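Local coordinates for uroporphyrinogen III synthase (Thermus thermophilus, PDB 1WCW), which probably catalyses the ring closure of hydroxymethylbilane, with inversion of its last pyrrole ring, to give uroporphyrinogen III in tetrapyrrole biosynthesis, at residues 224-229 with 234-239; 12-17 with 192-197. All blocks are in the same frame, centred on the assembly; numbering follows the deposited sequence.

Both contacts belong to the part of the chain built round the parallel sheet ordered 32-35, 10-13, 186-189, 217-221, 238-240. From the N terminus, strand 10-13 runs into residues 12-17. The chain adds strand 32-35 to the same sheet, passes through the mixed sheet and returns. Contact 2 closes that loop of 174 residues when helix 192-201 reaches back to 12-17. Contact 1 opens after contact 2 has closed. It bridges the four residues between 224-229 and 234-239, the turn from helix 223-231 toward edge strand 238-240. The two loops follow in series and neither nest nor cross. Their centres lie about 12 Å apart, and their helices meet directly, with Leu-229 and Ala-228 packed on Val-195.

Contact 1 of 2, residues 224-229 with 234-239; sequences VTADAL and VKPFYV
The methyl group of Ala-226 fits into a shallow hollow made by Pro-236 and Val-239. Its CB lies 3.9 Å from Pro-236 CG and 3.7 Å from Val-239 CG2. Val-239 CG1 closes in on the same methyl, at 4.0 Å. One helical turn on, Leu-229 fills the next gap. Its two branches part: CD1 rests 4.0 Å from Pro-236 CG, while CD2 meets Val-234 CG1 at the same spacing. Pro-236 CG is thus the bump that enters the notch between Ala-226 and Leu-229. Chi1 of -79° puts Leu-229 CG anti to the carbonyl carbon, and chi2 of 163° sets the two methyls toward their separate partners. The backbones also join: Val-234 N donates to Leu-229 O at 2.9 Å. The donor stands above the carbonyl plane. The contact lies within the beta-alpha-beta unit of strand 217-221, helix 223-231 and strand 238-240. Ala-226 and Leu-229 also pack on Ala-220 and Ala-218 of strand 217-221. The side-chain chemistry across the contact is wholly apolar. Shape therefore sets the fit of helix on chain, while one backbone bond ties the helix to the chain beyond the turn.

Contact 2 of 2, residues 12-17 with 192-197; sequences AYAGLR and AIQVEF
Gln-194 carries every contact from its helix to residues 12-17. Its amide end lies against the backbone at Ala-14 and Gly-15. NE2 is 3.5 Å from Gly-15 CA, and CD is 3.8 Å from Ala-14 O. Ala-14 CB faces the helix and comes to 4.3 Å from Gln-194 OE1. With CG anti to the carbonyl carbon (chi1 -72°) and the chain extended beyond it, Gln-194 spans the gap from helix to backbone. The Arg-17 side chain is bent at chi2 and chi3 and is modelled near the same amide. Its NH1 is placed 2.5 Å from Gln-194 NE2. Both are donors and the spacing is too short, so this approach is doubtful.

The amide is held from outside the two segments. Gln-194 NE2 donates to Gln-39 OE1, and OE1 accepts from Val-190 N, with a weak bond from Ala-191 N. Partners on both atoms fix the flip of the amide. A leucine at Gln-194 would probably leave Gln-39 OE1 and Val-190 N without these mates and let the turn before the helix shift. On the other segment, Gly-15 N sits 3.5 Å above one face of the Tyr-13 ring, offset toward its rim. That ring also stacks with Phe-22.

Ala-12 and Ala-14 form backbone hydrogen bonds with strand 186-189, which leads by a short turn into helix 192-201. Gln-194 thus joins the loop after strand 10-13 to the helix that follows the neighbouring strand 186-189. Val-195 touches Phe-189 and also Ala-228 and Leu-229 of helix 223-231. Through Gln-39, the contact also touches strand 39-43, an edge of the mixed sheet.

Contact 1 of 2, residues 224-229 with 234-239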
loop_
_atom_site.group_PDB
_atom_site.type_symbol
_atom_site.label_atom_id
_atom_site.label_comp_id
_atom_site.label_asym_id
_atom_site.label_seq_id
_atom_site.Cartn_x
_atom_site.Cartn_y
_atom_site.Cartn_z
ATOM N N VAL A 224 0.002 -8.718 4.023
ATOM C CA VAL A 224 0.951 -8.147 3.076
ATOM C C VAL A 224 1.923 -7.184 3.792
ATOM O O VAL A 224 3.124 -7.169 3.546
ATOM C CB VAL A 224 0.223 -7.396 1.910
ATOM C CG1 VAL A 224 1.248 -6.780 1.010
ATOM C CG2 VAL A 224 -0.627 -8.434 1.065
ATOM N N THR A 225 1.405 -6.417 4.754
ATOM C CA THR A 225 2.265 -5.547 5.590
ATOM C C THR A 225 3.211 -6.441 6.432
ATOM O O THR A 225 4.434 -6.124 6.490
ATOM C CB THR A 225 1.383 -4.765 6.526
ATOM O OG1 THR A 225 0.495 -3.970 5.738
ATOM C CG2 THR A 225 2.261 -3.742 7.384
ATOM N N ALA A 226 2.760 -7.553 7.005
ATOM C CA ALA A 226 3.625 -8.388 7.756
ATOM C C ALA A 226 4.689 -8.979 6.872
ATOM O O ALA A 226 5.857 -9.091 7.301
ATOM C CB ALA A 226 2.792 -9.525 8.378
ATOM N N ASP A 227 4.367 -9.378 5.640
ATOM C CA ASP A 227 5.356 -9.945 4.758
ATOM C C ASP A 227 6.370 -8.917 4.354
ATOM O O ASP A 227 7.542 -9.279 4.181
ATOM C CB ASP A 227 4.686 -10.638 3.532
ATOM C CG ASP A 227 4.021 -11.984 3.892
ATOM O OD1 ASP A 227 3.154 -12.454 3.124
ATOM O OD2 ASP A 227 4.375 -12.592 4.922
ATOM N N ALA A 228 6.043 -7.640 4.260
ATOM C CA ALA A 228 7.017 -6.640 3.967
ATOM C C ALA A 228 8.043 -6.544 5.112
ATOM O O ALA A 228 9.251 -6.389 4.843
ATOM C CB ALA A 228 6.349 -5.297 3.724
ATOM N N LEU A 229 7.583 -6.581 6.345
ATOM C CA LEU A 229 8.524 -6.598 7.458
ATOM C C LEU A 229 9.440 -7.785 7.388
ATOM O O LEU A 229 10.678 -7.697 7.601
ATOM C CB LEU A 229 7.724 -6.589 8.770
ATOM C CG LEU A 229 7.195 -5.191 9.136
ATOM C CD1 LEU A 229 6.107 -5.308 10.174
ATOM C CD2 LEU A 229 8.323 -4.283 9.703
ATOM N N VAL A 234 12.511 -8.530 9.734
ATOM C CA VAL A 234 11.814 -8.253 10.973
ATOM C C VAL A 234 10.591 -9.110 11.131
ATOM O O VAL A 234 9.814 -9.241 10.165
ATOM C CB VAL A 234 11.400 -6.772 11.023
ATOM C CG1 VAL A 234 10.500 -6.526 12.264
ATOM C CG2 VAL A 234 12.663 -5.893 11.052
ATOM N N LYS A 235 10.443 -9.812 12.238
ATOM C CA LYS A 235 9.246 -10.583 12.434
ATOM C C LYS A 235 8.228 -9.775 13.262
ATOM O O LYS A 235 8.525 -9.393 14.409
ATOM C CB LYS A 235 9.605 -11.876 13.221
ATOM C CG LYS A 235 8.405 -12.781 13.467
ATOM C CD LYS A 235 8.812 -13.915 14.394
ATOM C CE LYS A 235 7.648 -14.711 14.880
ATOM N NZ LYS A 235 6.888 -13.951 15.901
ATOM N N PRO A 236 7.034 -9.494 12.751
ATOM C CA PRO A 236 6.051 -8.725 13.540
ATOM C C PRO A 236 5.725 -9.442 14.815
ATOM O O PRO A 236 5.604 -10.708 14.830
ATOM C CB PRO A 236 4.820 -8.673 12.688
ATOM C CG PRO A 236 5.261 -9.080 11.327
ATOM C CD PRO A 236 6.525 -9.872 11.434
ATOM N N PHE A 237 5.533 -8.701 15.891
ATOM C CA PHE A 237 5.148 -9.297 17.140
ATOM C C PHE A 237 3.671 -9.673 17.007
ATOM O O PHE A 237 3.206 -10.678 17.605
ATOM C CB PHE A 237 5.304 -8.248 18.280
ATOM C CG PHE A 237 4.850 -8.746 19.625
ATOM C CD1 PHE A 237 5.661 -9.607 20.344
ATOM C CD2 PHE A 237 3.614 -8.349 20.135
ATOM C CE1 PHE A 237 5.245 -10.085 21.589
ATOM C CE2 PHE A 237 3.171 -8.825 21.389
ATOM C CZ PHE A 237 4.007 -9.693 22.101
ATOM N N TYR A 238 2.836 -8.881 16.372
ATOM C CA TYR A 238 1.398 -9.139 16.238
ATOM C C TYR A 238 0.929 -8.693 14.860
ATOM O O TYR A 238 1.319 -7.624 14.349
ATOM C CB TYR A 238 0.675 -8.357 17.314
ATOM C CG TYR A 238 -0.806 -8.471 17.307
ATOM C CD1 TYR A 238 -1.456 -9.584 17.837
ATOM C CD2 TYR A 238 -1.563 -7.528 16.661
ATOM C CE1 TYR A 238 -2.901 -9.720 17.646
ATOM C CE2 TYR A 238 -2.933 -7.649 16.487
ATOM C CZ TYR A 238 -3.570 -8.749 16.971
ATOM O OH TYR A 238 -4.931 -8.775 16.667
ATOM N N VAL A 239 0.106 -9.523 14.211
ATOM C CA VAL A 239 -0.459 -9.241 12.901
ATOM C C VAL A 239 -1.991 -9.254 12.991
ATOM O O VAL A 239 -2.569 -10.299 13.383
ATOM C CB VAL A 239 -0.017 -10.224 11.831
ATOM C CG1 VAL A 239 -0.623 -9.888 10.465
ATOM C CG2 VAL A 239 1.494 -10.252 11.760
#

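Contact 2 of 2, residues 12-17 with 192-197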
loop_
_atom_site.group_PDB
_atom_site.type_symbol
_atom_site.label_atom_id
_atom_site.label_comp_id
_atom_site.label_asym_id
_atom_site.label_seq_id
_atom_site.Cartn_x
_atom_site.Cartn_y
_atom_site.Cartn_z
ATOM N N ALA A 12 3.678 3.916 18.599
ATOM C CA ALA A 12 3.872 4.831 17.454
ATOM C C ALA A 12 3.040 4.316 16.262
ATOM O O ALA A 12 2.850 3.074 16.127
ATOM C CB ALA A 12 5.279 4.867 17.105
ATOM N N TYR A 13 2.564 5.203 15.429
ATOM C CA TYR A 13 1.768 4.882 14.260
ATOM C C TYR A 13 2.469 5.455 13.058
ATOM O O TYR A 13 2.769 6.654 13.022
ATOM C CB TYR A 13 0.407 5.513 14.428
ATOM C CG TYR A 13 -0.608 5.223 13.369
ATOM C CD1 TYR A 13 -1.046 6.228 12.501
ATOM C CD2 TYR A 13 -1.147 3.958 13.245
ATOM C CE1 TYR A 13 -2.010 5.948 11.516
ATOM C CE2 TYR A 13 -2.083 3.681 12.303
ATOM C CZ TYR A 13 -2.492 4.672 11.456
ATOM O OH TYR A 13 -3.446 4.361 10.498
ATOM N N ALA A 14 2.756 4.607 12.066
ATOM C CA ALA A 14 3.485 5.050 10.853
ATOM C C ALA A 14 2.530 5.466 9.727
ATOM O O ALA A 14 3.047 5.870 8.681
ATOM C CB ALA A 14 4.417 3.912 10.365
ATOM N N GLY A 15 1.231 5.384 9.926
ATOM C CA GLY A 15 0.251 5.726 8.893
ATOM C C GLY A 15 -0.009 7.206 8.771
ATOM O O GLY A 15 0.434 8.032 9.564
ATOM N N LEU A 16 -0.684 7.536 7.685
ATOM C CA LEU A 16 -1.009 8.935 7.410
ATOM C C LEU A 16 -2.506 9.264 7.504
ATOM O O LEU A 16 -2.889 10.216 8.137
ATOM C CB LEU A 16 -0.493 9.309 6.025
ATOM C CG LEU A 16 -0.677 10.750 5.538
ATOM C CD1 LEU A 16 0.119 11.738 6.347
ATOM C CD2 LEU A 16 -0.247 10.793 4.121
ATOM N N ARG A 17 -3.311 8.433 6.910
ATOM C CA ARG A 17 -4.754 8.625 6.776
ATOM C C ARG A 17 -5.668 8.684 7.983
ATOM O O ARG A 17 -6.526 9.563 8.106
ATOM C CB ARG A 17 -5.277 7.526 5.848
ATOM C CG ARG A 17 -4.429 7.256 4.571
ATOM C CD ARG A 17 -2.838 7.133 4.766
ATOM N NE ARG A 17 -2.307 5.818 5.121
ATOM C CZ ARG A 17 -2.234 5.366 6.357
ATOM N NH1 ARG A 17 -1.753 4.175 6.602
ATOM N NH2 ARG A 17 -2.661 6.123 7.355
ATOM N N ALA A 192 2.095 -2.051 3.573
ATOM C CA ALA A 192 3.421 -2.467 3.240
ATOM C C ALA A 192 4.283 -1.336 2.801
ATOM O O ALA A 192 5.482 -1.327 3.111
ATOM C CB ALA A 192 3.358 -3.549 2.125
ATOM N N ILE A 193 3.717 -0.366 2.057
ATOM C CA ILE A 193 4.563 0.721 1.602
ATOM C C ILE A 193 5.182 1.518 2.784
ATOM O O ILE A 193 6.259 2.096 2.643
ATOM C CB ILE A 193 3.758 1.645 0.638
ATOM C CG1 ILE A 193 4.723 2.427 -0.250
ATOM C CG2 ILE A 193 2.831 2.548 1.436
ATOM C CD1 ILE A 193 3.956 3.220 -1.401
ATOM N N GLN A 194 4.555 1.544 3.945
ATOM C CA GLN A 194 5.143 2.271 5.079
ATOM C C GLN A 194 6.399 1.521 5.573
ATOM O O GLN A 194 7.362 2.167 5.978
ATOM C CB GLN A 194 4.142 2.314 6.232
ATOM C CG GLN A 194 3.018 3.282 5.864
ATOM C CD GLN A 194 1.719 3.033 6.529
ATOM O OE1 GLN A 194 1.644 2.267 7.449
ATOM N NE2 GLN A 194 0.683 3.717 6.077
ATOM N N VAL A 195 6.380 0.183 5.538
ATOM C CA VAL A 195 7.555 -0.604 5.914
ATOM C C VAL A 195 8.636 -0.295 4.902
ATOM O O VAL A 195 9.780 -0.069 5.306
ATOM C CB VAL A 195 7.212 -2.132 5.844
ATOM C CG1 VAL A 195 8.469 -2.945 6.191
ATOM C CG2 VAL A 195 6.102 -2.476 6.834
ATOM N N GLU A 196 8.320 -0.282 3.600
ATOM C CA GLU A 196 9.321 -0.070 2.574
ATOM C C GLU A 196 9.905 1.306 2.699
ATOM O O GLU A 196 11.146 1.468 2.668
ATOM C CB GLU A 196 8.698 -0.252 1.175
ATOM C CG GLU A 196 8.008 -1.596 0.880
ATOM C CD GLU A 196 8.896 -2.821 0.967
ATOM O OE1 GLU A 196 8.314 -3.945 1.000
ATOM O OE2 GLU A 196 10.139 -2.725 1.011
ATOM N N PHE A 197 9.097 2.341 2.953
ATOM C CA PHE A 197 9.648 3.689 3.073
ATOM C C PHE A 197 10.539 3.823 4.279
ATOM O O PHE A 197 11.592 4.478 4.211
ATOM C CB PHE A 197 8.520 4.728 3.168
ATOM C CG PHE A 197 7.794 5.012 1.854
ATOM C CD1 PHE A 197 6.518 5.565 1.895
ATOM C CD2 PHE A 197 8.331 4.802 0.642
ATOM C CE1 PHE A 197 5.821 5.909 0.706
ATOM C CE2 PHE A 197 7.593 5.178 -0.545
ATOM C CZ PHE A 197 6.364 5.726 -0.470
#